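Local coordinates for protein carbamate kinase (Aeropyrum pernix, PDB 2E9Y) that probably catalyses the reversible transfer of a phosphoryl group between ATP and carbamate, giving carbamoyl phosphate and ADP, at residues 36-41 and 296-301; 96-101 and 108-113; 143-146 and 150-153. All coordinates share one frame; numbering follows the deposited sequence.

Interaction 1. Residues 36-41 and 296-301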
loop_
_atom_site.group_PDB
_atom_site.type_symbol
_atom_site.label_atom_id
_atom_site.label_comp_id
_atom_site.label_asym_id
_atom_site.label_seq_id
_atom_site.Cartn_x
_atom_site.Cartn_y
_atom_site.Cartn_z
ATOM N N SER A 36 6.673 -12.822 13.018
ATOM C CA SER A 36 7.972 -12.280 12.633
ATOM C C SER A 36 9.113 -12.983 13.350
ATOM O O SER A 36 10.174 -13.202 12.771
ATOM C CB SER A 36 8.039 -10.778 12.923
ATOM O OG SER A 36 7.214 -10.055 12.023
ATOM N N SER A 37 8.891 -13.336 14.611
ATOM C CA SER A 37 9.920 -14.018 15.383
ATOM C C SER A 37 10.243 -15.341 14.700
ATOM O O SER A 37 11.409 -15.673 14.483
ATOM C CB SER A 37 9.431 -14.273 16.809
ATOM O OG SER A 37 10.475 -14.799 17.610
ATOM N N ILE A 38 9.195 -16.083 14.354
ATOM C CA ILE A 38 9.341 -17.372 13.688
ATOM C C ILE A 38 9.987 -17.233 12.308
ATOM O O ILE A 38 10.828 -18.045 11.926
ATOM C CB ILE A 38 7.968 -18.067 13.561
ATOM C CG1 ILE A 38 7.474 -18.467 14.955
ATOM C CG2 ILE A 38 8.068 -19.290 12.656
ATOM C CD1 ILE A 38 6.046 -18.939 14.993
ATOM N N ILE A 39 9.602 -16.204 11.558
ATOM C CA ILE A 39 10.188 -15.996 10.237
ATOM C C ILE A 39 11.674 -15.677 10.374
ATOM O O ILE A 39 12.484 -16.080 9.539
ATOM C CB ILE A 39 9.489 -14.844 9.483
ATOM C CG1 ILE A 39 8.077 -15.277 9.084
ATOM C CG2 ILE A 39 10.298 -14.453 8.252
ATOM C CD1 ILE A 39 7.240 -14.162 8.486
ATOM N N ALA A 40 12.025 -14.950 11.433
ATOM C CA ALA A 40 13.417 -14.591 11.678
ATOM C C ALA A 40 14.238 -15.859 11.879
ATOM O O ALA A 40 15.398 -15.929 11.471
ATOM C CB ALA A 40 13.521 -13.697 12.909
ATOM N N ASP A 41 13.632 -16.859 12.512
ATOM C CA ASP A 41 14.318 -18.122 12.740
ATOM C C ASP A 41 14.631 -18.755 11.390
ATOM O O ASP A 41 15.753 -19.199 11.144
ATOM C CB ASP A 41 13.449 -19.073 13.576
ATOM C CG ASP A 41 13.242 -18.580 14.998
ATOM O OD1 ASP A 41 14.134 -17.878 15.518
ATOM O OD2 ASP A 41 12.198 -18.904 15.603
ATOM N N GLY A 296 2.167 -26.936 6.566
ATOM C CA GLY A 296 2.311 -27.181 7.989
ATOM C C GLY A 296 1.836 -26.055 8.882
ATOM O O GLY A 296 1.191 -25.110 8.429
ATOM N N SER A 297 2.177 -26.170 10.161
ATOM C CA SER A 297 1.796 -25.200 11.182
ATOM C C SER A 297 2.765 -24.021 11.267
ATOM O O SER A 297 3.976 -24.194 11.131
ATOM C CB SER A 297 1.728 -25.908 12.541
ATOM O OG SER A 297 1.407 -25.012 13.585
ATOM N N LEU A 298 2.226 -22.824 11.491
ATOM C CA LEU A 298 3.054 -21.629 11.617
ATOM C C LEU A 298 4.020 -21.831 12.778
ATOM O O LEU A 298 5.192 -21.476 12.697
ATOM C CB LEU A 298 2.181 -20.395 11.888
ATOM C CG LEU A 298 2.896 -19.099 12.308
ATOM C CD1 LEU A 298 3.845 -18.639 11.214
ATOM C CD2 LEU A 298 1.858 -18.020 12.599
ATOM N N GLU A 299 3.517 -22.416 13.858
ATOM C CA GLU A 299 4.332 -22.665 15.039
ATOM C C GLU A 299 5.552 -23.533 14.725
ATOM O O GLU A 299 6.648 -23.268 15.219
ATOM C CB GLU A 299 3.493 -23.346 16.124
ATOM C CG GLU A 299 2.188 -22.635 16.465
ATOM C CD GLU A 299 2.391 -21.189 16.878
ATOM O OE1 GLU A 299 3.177 -20.939 17.818
ATOM O OE2 GLU A 299 1.759 -20.300 16.263
ATOM N N GLU A 300 5.365 -24.557 13.898
ATOM C CA GLU A 300 6.455 -25.473 13.550
ATOM C C GLU A 300 7.202 -25.079 12.277
ATOM O O GLU A 300 7.980 -25.869 11.743
ATOM C CB GLU A 300 5.907 -26.898 13.385
ATOM C CG GLU A 300 4.931 -27.336 14.475
ATOM C CD GLU A 300 4.546 -28.807 14.373
ATOM O OE1 GLU A 300 4.115 -29.249 13.287
ATOM O OE2 GLU A 300 4.668 -29.525 15.388
ATOM N N ALA A 301 6.973 -23.859 11.802
ATOM C CA ALA A 301 7.600 -23.370 10.576
ATOM C C ALA A 301 9.072 -23.740 10.392
ATOM O O ALA A 301 9.469 -24.206 9.323
ATOM C CB ALA A 301 7.435 -21.856 10.480
#
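Ile38 reaches from helix 25-44 into the turn formed by Leu298, Glu299, Glu300 and Ala301, and almost all of the contact is made through this one side chain. Its CB points at the turn but stays behind the two branches that it carries. The short branch is anti to the backbone N (chi1 is -68° for CG1), and Ile38 CG2 presses on Ala301 CB at 3.4 Å, tighter than usual for two methyl groups. The longer branch runs through CG1, a spacer, to its terminal methyl: Ile38 CD1 comes to 3.5 Å from Leu298 O and 4.1 Å from Glu299 CA. Leu298 CG flanks the same methyl, 4.1 Å from Ile38 CD1. Both methyls of Ile38 therefore face the Leu298 oxygen, which is already engaged as acceptor of the type I turn bond, with Leu298 O 3.1 Å from Ala301 N.

A beta-branched isoleucine suits this place because it offers two methyls to a shallow, largely backbone surface, while alanine at the start of helix 301-305 is small enough to let them approach. Glu299, at the solvent edge, directs its CB away. Leu298 and Ala301 also touch Leu235 of strand 231-236. Helix 25-44 is the beta-alpha-beta crossover helix between parallel strands 6-10 and 48-52, and one side of it also covers the turn after strand 293-297 of the same sheet, in the amino acid kinase fold.

Interaction 2. Residues 96-101 and 108-113; sequences SLEEEL and VLVPVV
Glu98 and Val110 make the direct polar link between helix 78-103 and the segment that follows it. Val110 N donates to Glu98 OE2 over 2.7 Å, nearly straight at 170°, meeting the anti side of the carboxylate 20° out of its plane. The glutamate is long enough to get there because its chain is extended beyond CG. OE2 also pairs with Lys94, which in turn binds Val110 O, and OE1 forms a salt bridge to Arg116 of the second subunit, so this buried carboxylate is held from several sides and would probably stay ionised. A water joins the backbones further along, 2.8 Å from Glu98 O and accepting from Val108 N.

The chain here turns back from the helix to enter strand 112-119 of the amino acid kinase sheet, with strand 188-191 beside it.

Among the apolar contacts, Leu101 CD1 and Val108 CG2 are packed tightly at 3.3 Å, whereas Leu97 CD2 meets Val110 CG2 at 4.0 Å, the two side chains crossing at about a right angle. The compact valines hold their methyls close to the backbone, and the longer leucines span the gap from the helix. Leu109 starts away from the helix, yet its CD2 lies 3.6 Å from Glu98 OE2, lining the carboxylate with hydrocarbon.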
loop_
_atom_site.group_PDB
_atom_site.type_symbol
_atom_site.label_atom_id
_atom_site.label_comp_id
_atom_site.label_asym_id
_atom_site.label_seq_id
_atom_site.Cartn_x
_atom_site.Cartn_y
_atom_site.Cartn_z
ATOM N N SER A 96 7.646 -5.181 12.003
ATOM C CA SER A 96 7.926 -6.171 13.041
ATOM C C SER A 96 9.130 -7.058 12.714
ATOM O O SER A 96 9.969 -7.325 13.579
ATOM C CB SER A 96 6.690 -7.043 13.268
ATOM O OG SER A 96 6.902 -7.958 14.331
ATOM N N LEU A 97 9.216 -7.514 11.470
ATOM C CA LEU A 97 10.325 -8.369 11.059
ATOM C C LEU A 97 11.649 -7.613 11.118
ATOM O O LEU A 97 12.650 -8.137 11.612
ATOM C CB LEU A 97 10.083 -8.907 9.649
ATOM C CG LEU A 97 11.139 -9.872 9.107
ATOM C CD1 LEU A 97 11.439 -10.960 10.137
ATOM C CD2 LEU A 97 10.636 -10.484 7.811
ATOM N N GLU A 98 11.654 -6.382 10.617
ATOM C CA GLU A 98 12.859 -5.562 10.645
ATOM C C GLU A 98 13.326 -5.358 12.086
ATOM O O GLU A 98 14.519 -5.422 12.378
ATOM C CB GLU A 98 12.595 -4.201 9.991
ATOM C CG GLU A 98 12.664 -4.213 8.472
ATOM C CD GLU A 98 12.311 -2.866 7.860
ATOM O OE1 GLU A 98 12.318 -1.855 8.593
ATOM O OE2 GLU A 98 12.039 -2.818 6.640
ATOM N N GLU A 99 12.381 -5.116 12.988
ATOM C CA GLU A 99 12.715 -4.903 14.393
ATOM C C GLU A 99 13.328 -6.160 15.005
ATOM O O GLU A 99 14.301 -6.084 15.762
ATOM C CB GLU A 99 11.463 -4.511 15.174
ATOM C CG GLU A 99 11.706 -4.219 16.643
ATOM C CD GLU A 99 10.435 -3.811 17.358
ATOM O OE1 GLU A 99 9.778 -2.850 16.900
ATOM O OE2 GLU A 99 10.091 -4.449 18.375
ATOM N N GLU A 100 12.759 -7.315 14.673
ATOM C CA GLU A 100 13.252 -8.583 15.198
ATOM C C GLU A 100 14.656 -8.887 14.691
ATOM O O GLU A 100 15.539 -9.238 15.473
ATOM C CB GLU A 100 12.306 -9.723 14.814
ATOM C CG GLU A 100 12.708 -11.086 15.365
ATOM C CD GLU A 100 12.898 -11.078 16.872
ATOM O OE1 GLU A 100 12.021 -10.537 17.579
ATOM O OE2 GLU A 100 13.917 -11.619 17.351
ATOM N N LEU A 101 14.862 -8.748 13.385
ATOM C CA LEU A 101 16.168 -9.015 12.797
ATOM C C LEU A 101 17.220 -8.084 13.387
ATOM O O LEU A 101 18.365 -8.481 13.604
ATOM C CB LEU A 101 16.103 -8.849 11.275
ATOM C CG LEU A 101 15.183 -9.845 10.563
ATOM C CD1 LEU A 101 15.043 -9.475 9.096
ATOM C CD2 LEU A 101 15.745 -11.250 10.707
ATOM N N VAL A 108 18.489 -5.146 8.132
ATOM C CA VAL A 108 17.985 -5.264 6.771
ATOM C C VAL A 108 16.600 -4.641 6.650
ATOM O O VAL A 108 15.830 -4.619 7.612
ATOM C CB VAL A 108 17.889 -6.739 6.331
ATOM C CG1 VAL A 108 19.261 -7.389 6.373
ATOM C CG2 VAL A 108 16.921 -7.484 7.230
ATOM N N LEU A 109 16.292 -4.124 5.467
ATOM C CA LEU A 109 14.990 -3.522 5.229
ATOM C C LEU A 109 14.144 -4.537 4.474
ATOM O O LEU A 109 14.636 -5.229 3.586
ATOM C CB LEU A 109 15.135 -2.221 4.422
ATOM C CG LEU A 109 15.757 -1.028 5.165
ATOM C CD1 LEU A 109 15.916 0.158 4.218
ATOM C CD2 LEU A 109 14.877 -0.637 6.343
ATOM N N VAL A 110 12.876 -4.630 4.847
ATOM C CA VAL A 110 11.947 -5.561 4.224
ATOM C C VAL A 110 10.979 -4.817 3.314
ATOM O O VAL A 110 10.134 -4.057 3.785
ATOM C CB VAL A 110 11.128 -6.310 5.295
ATOM C CG1 VAL A 110 10.068 -7.185 4.632
ATOM C CG2 VAL A 110 12.053 -7.145 6.156
ATOM N N PRO A 111 11.091 -5.020 1.996
ATOM C CA PRO A 111 10.173 -4.321 1.091
ATOM C C PRO A 111 8.797 -4.971 1.048
ATOM O O PRO A 111 8.661 -6.168 1.308
ATOM C CB PRO A 111 10.879 -4.426 -0.253
ATOM C CG PRO A 111 11.515 -5.801 -0.164
ATOM C CD PRO A 111 12.098 -5.790 1.241
ATOM N N VAL A 112 7.786 -4.166 0.732
ATOM C CA VAL A 112 6.414 -4.644 0.581
ATOM C C VAL A 112 6.091 -4.329 -0.878
ATOM O O VAL A 112 6.072 -3.164 -1.282
ATOM C CB VAL A 112 5.425 -3.895 1.509
ATOM C CG1 VAL A 112 3.996 -4.310 1.198
ATOM C CG2 VAL A 112 5.739 -4.205 2.964
ATOM N N VAL A 113 5.858 -5.360 -1.680
ATOM C CA VAL A 113 5.579 -5.133 -3.091
ATOM C C VAL A 113 4.086 -5.108 -3.390
ATOM O O VAL A 113 3.384 -6.090 -3.148
ATOM C CB VAL A 113 6.235 -6.219 -3.976
ATOM C CG1 VAL A 113 6.052 -5.871 -5.453
ATOM C CG2 VAL A 113 7.717 -6.348 -3.638
HETATM O O HOH W 1 16.544 -5.147 10.495
#

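Interaction 3. Residues 143-146 and 150-153; sequences EELS and GWVF
Leu145 swings its CG beside the backbone N and anti to the carbonyl carbon (chi1 -71°), and Trp151 and Phe153 adopt the same first torsion; together these turns bring the leucine branches into the corner between the two rings. Leu145 CD2 sits over one face of the indole, 4.3 Å from the centroid of the Trp151 six-membered ring and only 12° off its normal, a CH-pi contact. The other methyl serves both aromatics: Leu145 CD1 is 3.7 Å from Trp151 CE3 and equally near Phe153 CZ, coming to the phenyl at its edge. Leucine, forked at CG, suits such a corner.

Ser146 lies at the edge of the same phenyl ring, in its plane, with Ser146 OG 3.2 Å from Phe153 CD1. Ser146 OG also stands 2.9 Å from Trp151 O, while Ala142 O, one turn back in the helix, competes for its single proton. Trp151 N points to Leu145 O in a weak but straight bond of 3.4 Å and 169°. Gly150, just after helix 139-149, has a positive phi, which glycine adopts readily, and lets the chain turn back toward strand 152-155.

Arg163 forms a cation-pi pair with Trp151, and Tyr137 meets Phe153 edge-to-face, packing the two rings against the small four-stranded antiparallel sheet; the helix joins them through Leu145, which also touches Tyr137. This unit stands well away from the main sheet, consistent with the protruding subdomain of carbamate kinases. Replacing Phe153 with an alanine would probably open a gap beside Leu145 CD1 and Ser146 OG and cost Tyr137 its edge-to-face partner. The chemistry is mixed, hydrocarbon against aromatic rings with a weak backbone bond and a contested serine proton, which suggests that packing contributes substantially to holding helix end and strand together.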
loop_
_atom_site.group_PDB
_atom_site.type_symbol
_atom_site.label_atom_id
_atom_site.label_comp_id
_atom_site.label_asym_id
_atom_site.label_seq_id
_atom_site.Cartn_x
_atom_site.Cartn_y
_atom_site.Cartn_z
ATOM N N GLU A 143 -31.185 -4.822 -3.889
ATOM C CA GLU A 143 -31.840 -4.866 -5.193
ATOM C C GLU A 143 -31.447 -3.650 -6.026
ATOM O O GLU A 143 -31.338 -3.733 -7.249
ATOM C CB GLU A 143 -33.361 -4.932 -5.025
ATOM C CG GLU A 143 -33.817 -6.126 -4.202
ATOM C CD GLU A 143 -35.318 -6.318 -4.220
ATOM O OE1 GLU A 143 -36.053 -5.308 -4.165
ATOM O OE2 GLU A 143 -35.762 -7.484 -4.274
ATOM N N GLU A 144 -31.217 -2.528 -5.354
ATOM C CA GLU A 144 -30.826 -1.296 -6.028
ATOM C C GLU A 144 -29.401 -1.416 -6.571
ATOM O O GLU A 144 -29.121 -1.023 -7.706
ATOM C CB GLU A 144 -30.926 -0.122 -5.051
ATOM C CG GLU A 144 -30.533 1.229 -5.628
ATOM C CD GLU A 144 -31.304 1.576 -6.887
ATOM O OE1 GLU A 144 -32.542 1.423 -6.894
ATOM O OE2 GLU A 144 -30.667 2.012 -7.869
ATOM N N LEU A 145 -28.504 -1.961 -5.757
ATOM C CA LEU A 145 -27.114 -2.139 -6.165
ATOM C C LEU A 145 -27.020 -3.096 -7.351
ATOM O O LEU A 145 -26.162 -2.932 -8.220
ATOM C CB LEU A 145 -26.282 -2.672 -4.994
ATOM C CG LEU A 145 -26.022 -1.674 -3.859
ATOM C CD1 LEU A 145 -25.494 -2.393 -2.631
ATOM C CD2 LEU A 145 -25.028 -0.623 -4.335
ATOM N N SER A 146 -27.907 -4.087 -7.385
ATOM C CA SER A 146 -27.923 -5.057 -8.476
ATOM C C SER A 146 -28.414 -4.388 -9.754
ATOM O O SER A 146 -27.892 -4.640 -10.837
ATOM C CB SER A 146 -28.838 -6.238 -8.137
ATOM O OG SER A 146 -28.361 -6.957 -7.012
ATOM N N GLY A 150 -25.092 -3.852 -11.120
ATOM C CA GLY A 150 -25.065 -5.247 -11.509
ATOM C C GLY A 150 -24.418 -6.139 -10.463
ATOM O O GLY A 150 -23.901 -7.207 -10.785
ATOM N N TRP A 151 -24.440 -5.701 -9.208
ATOM C CA TRP A 151 -23.862 -6.485 -8.121
ATOM C C TRP A 151 -24.671 -7.757 -7.915
ATOM O O TRP A 151 -25.861 -7.802 -8.226
ATOM C CB TRP A 151 -23.858 -5.673 -6.827
ATOM C CG TRP A 151 -22.793 -4.630 -6.763
ATOM C CD1 TRP A 151 -22.120 -4.074 -7.814
ATOM C CD2 TRP A 151 -22.300 -3.985 -5.583
ATOM N NE1 TRP A 151 -21.240 -3.120 -7.361
ATOM C CE2 TRP A 151 -21.330 -3.045 -5.997
ATOM C CE3 TRP A 151 -22.585 -4.108 -4.217
ATOM C CZ2 TRP A 151 -20.641 -2.229 -5.088
ATOM C CZ3 TRP A 151 -21.899 -3.295 -3.313
ATOM C CH2 TRP A 151 -20.939 -2.369 -3.756
ATOM N N VAL A 152 -24.018 -8.790 -7.397
ATOM C CA VAL A 152 -24.676 -10.062 -7.138
ATOM C C VAL A 152 -24.714 -10.317 -5.636
ATOM O O VAL A 152 -23.730 -10.076 -4.933
ATOM C CB VAL A 152 -23.930 -11.215 -7.825
ATOM C CG1 VAL A 152 -24.622 -12.534 -7.525
ATOM C CG2 VAL A 152 -23.877 -10.966 -9.323
ATOM N N PHE A 153 -25.845 -10.815 -5.152
ATOM C CA PHE A 153 -26.016 -11.078 -3.726
ATOM C C PHE A 153 -26.465 -12.495 -3.420
ATOM O O PHE A 153 -27.000 -13.195 -4.278
ATOM C CB PHE A 153 -27.061 -10.115 -3.140
ATOM C CG PHE A 153 -26.640 -8.679 -3.162
ATOM C CD1 PHE A 153 -26.872 -7.893 -4.285
ATOM C CD2 PHE A 153 -25.983 -8.119 -2.074
ATOM C CE1 PHE A 153 -26.450 -6.568 -4.325
ATOM C CE2 PHE A 153 -25.559 -6.794 -2.107
ATOM C CZ PHE A 153 -25.792 -6.018 -3.235
#

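Interactions 1 and 2 are neighbours in the main domain, their centres 15 Å apart, and they touch where helix 25-44 packs on helix 78-103: Ala40 lies against Glu100 and Leu101, and Ser36 meets Ser96. Both reach the same large mixed sheet. Interaction 3 is remote, its centre about 42 Å from each of the others and on the opposite side of the chain's centre, on a separate antiparallel sheet. Along the chain, interaction 2 closes before interaction 3 opens, and interaction 1 spans both, bringing an early helix to a turn near the C-terminus. The main domain thus combines a long-range contact with a local one, while interaction 3 is local to the outlying unit; interaction 2 additionally borders the second subunit.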